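Local coordinates for uncharacterized protein (Bacteroides ovatus, PDB 3NQK), which is of unknown function but combines an N-terminal DUF4973 region of the E-set clan with a BT_3044-like C-terminal region, at residues F280-S285 against I290-R295. Residues are numbered along the deposited sequence; the frame is centred on the assembly and turned at random.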
loop_
_atom_site.group_PDB
_atom_site.type_symbol
_atom_site.label_atom_id
_atom_site.label_comp_id
_atom_site.label_asym_id
_atom_site.label_seq_id
_atom_site.Cartn_x
_atom_site.Cartn_y
_atom_site.Cartn_z
ATOM N N PHE A 280 -18.819 -22.001 -35.263
ATOM C CA PHE A 280 -18.533 -22.854 -36.403
ATOM C C PHE A 280 -17.413 -23.838 -36.100
ATOM O O PHE A 280 -16.802 -24.392 -37.010
ATOM C CB PHE A 280 -18.158 -21.994 -37.597
ATOM C CG PHE A 280 -16.946 -21.156 -37.373
ATOM C CD1 PHE A 280 -17.037 -19.955 -36.703
ATOM C CD2 PHE A 280 -15.705 -21.572 -37.825
ATOM C CE1 PHE A 280 -15.921 -19.178 -36.495
ATOM C CE2 PHE A 280 -14.580 -20.798 -37.618
ATOM C CZ PHE A 280 -14.690 -19.600 -36.953
ATOM N N THR A 281 -17.175 -24.083 -34.817
ATOM C CA THR A 281 -16.084 -24.942 -34.398
ATOM C C THR A 281 -16.525 -25.961 -33.358
ATOM O O THR A 281 -15.703 -26.582 -32.718
ATOM C CB THR A 281 -14.946 -24.096 -33.804
ATOM O OG1 THR A 281 -15.416 -23.391 -32.640
ATOM C CG2 THR A 281 -14.466 -23.111 -34.809
ATOM N N TYR A 282 -17.825 -26.157 -33.226
ATOM C CA TYR A 282 -18.364 -27.025 -32.166
ATOM C C TYR A 282 -18.164 -28.517 -32.486
ATOM O O TYR A 282 -18.306 -29.374 -31.610
ATOM C CB TYR A 282 -19.862 -26.710 -31.903
ATOM C CG TYR A 282 -20.762 -26.918 -33.107
ATOM C CD1 TYR A 282 -21.293 -28.160 -33.391
ATOM C CD2 TYR A 282 -21.080 -25.869 -33.950
ATOM C CE1 TYR A 282 -22.120 -28.351 -34.479
ATOM C CE2 TYR A 282 -21.902 -26.052 -35.033
ATOM C CZ TYR A 282 -22.409 -27.304 -35.300
ATOM O OH TYR A 282 -23.205 -27.509 -36.405
ATOM N N GLY A 283 -17.797 -28.813 -33.726
ATOM C CA GLY A 283 -17.585 -30.194 -34.152
ATOM C C GLY A 283 -16.191 -30.691 -33.860
ATOM O O GLY A 283 -15.906 -31.882 -33.989
ATOM N N GLY A 284 -15.319 -29.781 -33.456
ATOM C CA GLY A 284 -13.944 -30.122 -33.190
ATOM C C GLY A 284 -13.027 -29.566 -34.251
ATOM O O GLY A 284 -13.484 -29.002 -35.267
ATOM N N SER A 285 -11.729 -29.753 -34.036
ATOM C CA SER A 285 -10.702 -29.191 -34.912
ATOM C C SER A 285 -10.670 -29.877 -36.281
ATOM O O SER A 285 -10.806 -31.108 -36.382
ATOM C CB SER A 285 -9.323 -29.285 -34.240
ATOM O OG SER A 285 -8.408 -28.388 -34.837
ATOM N N ILE A 290 -22.122 -27.188 -39.807
ATOM C CA ILE A 290 -23.119 -26.161 -40.021
ATOM C C ILE A 290 -23.042 -25.122 -38.875
ATOM O O ILE A 290 -23.190 -25.467 -37.709
ATOM C CB ILE A 290 -24.520 -26.738 -40.060
ATOM C CG1 ILE A 290 -24.608 -27.849 -41.113
ATOM C CG2 ILE A 290 -25.524 -25.638 -40.361
ATOM C CD1 ILE A 290 -26.016 -28.384 -41.346
ATOM N N PRO A 291 -22.797 -23.865 -39.212
ATOM C CA PRO A 291 -22.710 -22.886 -38.163
ATOM C C PRO A 291 -24.003 -22.746 -37.407
ATOM O O PRO A 291 -25.066 -22.816 -38.003
ATOM C CB PRO A 291 -22.405 -21.598 -38.918
ATOM C CG PRO A 291 -21.673 -22.034 -40.121
ATOM C CD PRO A 291 -22.274 -23.353 -40.494
ATOM N N ILE A 292 -23.911 -22.587 -36.085
ATOM C CA ILE A 292 -25.079 -22.306 -35.254
ATOM C C ILE A 292 -25.070 -20.827 -34.886
ATOM O O ILE A 292 -24.189 -20.367 -34.192
ATOM C CB ILE A 292 -25.055 -23.116 -33.983
ATOM C CG1 ILE A 292 -25.107 -24.604 -34.300
ATOM C CG2 ILE A 292 -26.206 -22.736 -33.097
ATOM C CD1 ILE A 292 -24.793 -25.488 -33.095
ATOM N N LYS A 293 -26.041 -20.087 -35.390
ATOM C CA LYS A 293 -26.113 -18.642 -35.160
ATOM C C LYS A 293 -26.769 -18.347 -33.817
ATOM O O LYS A 293 -27.756 -18.981 -33.452
ATOM C CB LYS A 293 -26.922 -17.989 -36.285
ATOM C CG LYS A 293 -26.832 -16.462 -36.349
ATOM C CD LYS A 293 -27.535 -15.914 -37.606
ATOM C CE LYS A 293 -27.190 -14.443 -37.848
ATOM N NZ LYS A 293 -27.638 -13.975 -39.200
ATOM N N TYR A 294 -26.241 -17.363 -33.095
ATOM C CA TYR A 294 -26.806 -16.987 -31.815
ATOM C C TYR A 294 -27.052 -15.517 -31.754
ATOM O O TYR A 294 -26.277 -14.738 -32.272
ATOM C CB TYR A 294 -25.874 -17.367 -30.669
ATOM C CG TYR A 294 -25.613 -18.857 -30.520
ATOM C CD1 TYR A 294 -26.544 -19.696 -29.923
ATOM C CD2 TYR A 294 -24.403 -19.396 -30.895
ATOM C CE1 TYR A 294 -26.288 -21.055 -29.782
ATOM C CE2 TYR A 294 -24.133 -20.732 -30.745
ATOM C CZ TYR A 294 -25.066 -21.561 -30.203
ATOM O OH TYR A 294 -24.764 -22.902 -30.081
ATOM N N ARG A 295 -28.139 -15.136 -31.091
ATOM C CA ARG A 295 -28.357 -13.762 -30.730
ATOM C C ARG A 295 -28.007 -13.607 -29.261
ATOM O O ARG A 295 -28.538 -14.323 -28.426
ATOM C CB ARG A 295 -29.813 -13.376 -30.948
ATOM C CG ARG A 295 -30.200 -12.003 -30.340
ATOM C CD ARG A 295 -29.471 -10.884 -31.018
ATOM N NE ARG A 295 -29.892 -10.754 -32.401
ATOM C CZ ARG A 295 -30.932 -10.030 -32.802
ATOM N NH1 ARG A 295 -31.641 -9.325 -31.926
ATOM N NH2 ARG A 295 -31.253 -9.994 -34.083
#
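Phe-280 and Pro-291 face each other with their CA atoms 4.5 Å apart where the two strands leave the antiparallel ladder of a beta hairpin; beyond them, a type I turn from Thr-281 to Gly-284 leads the first segment away. Tyr-282, within this turn, is the main side chain of the contact. Its CG lies between the backbone N and the carbonyl carbon (chi1 61°), and from there the ring reaches across the mouth of the loop. The hydroxyl OH donates a hydrogen bond to the backbone O of Ile-290, which lies at the ring edge, in its plane; the modelled 2.4 Å is very short and, at this resolution, doubtful as a length. Ile-292 comes over one face of the same ring. Its CG1 stands beside the backbone N and the chain runs on extended (chi2 168°), bringing CD1 to 3.8 Å from the Tyr-282 ring centroid, a CH-pi contact over the face, displaced toward the rim at CE2. An alanine in place of Ile-292 would probably open a gap over this face where CD1 now sits and leave the phenol, held at its hydroxyl, freer to tilt. Alongside, CB of Phe-280 touches CG of Pro-291 at 4.3 Å, while the phenyl ring heads away to meet Tyr-218. The contact lies at the base of the surface loop joining strands 264-279 and 292-307, just past the backbone pairing of Ile-292 with Asp-279. Ile-292 also packs on Thr-173 of strand 169-175, which pairs antiparallel with 292-307, and Thr-281 rests against Met-214 of helix 212-215.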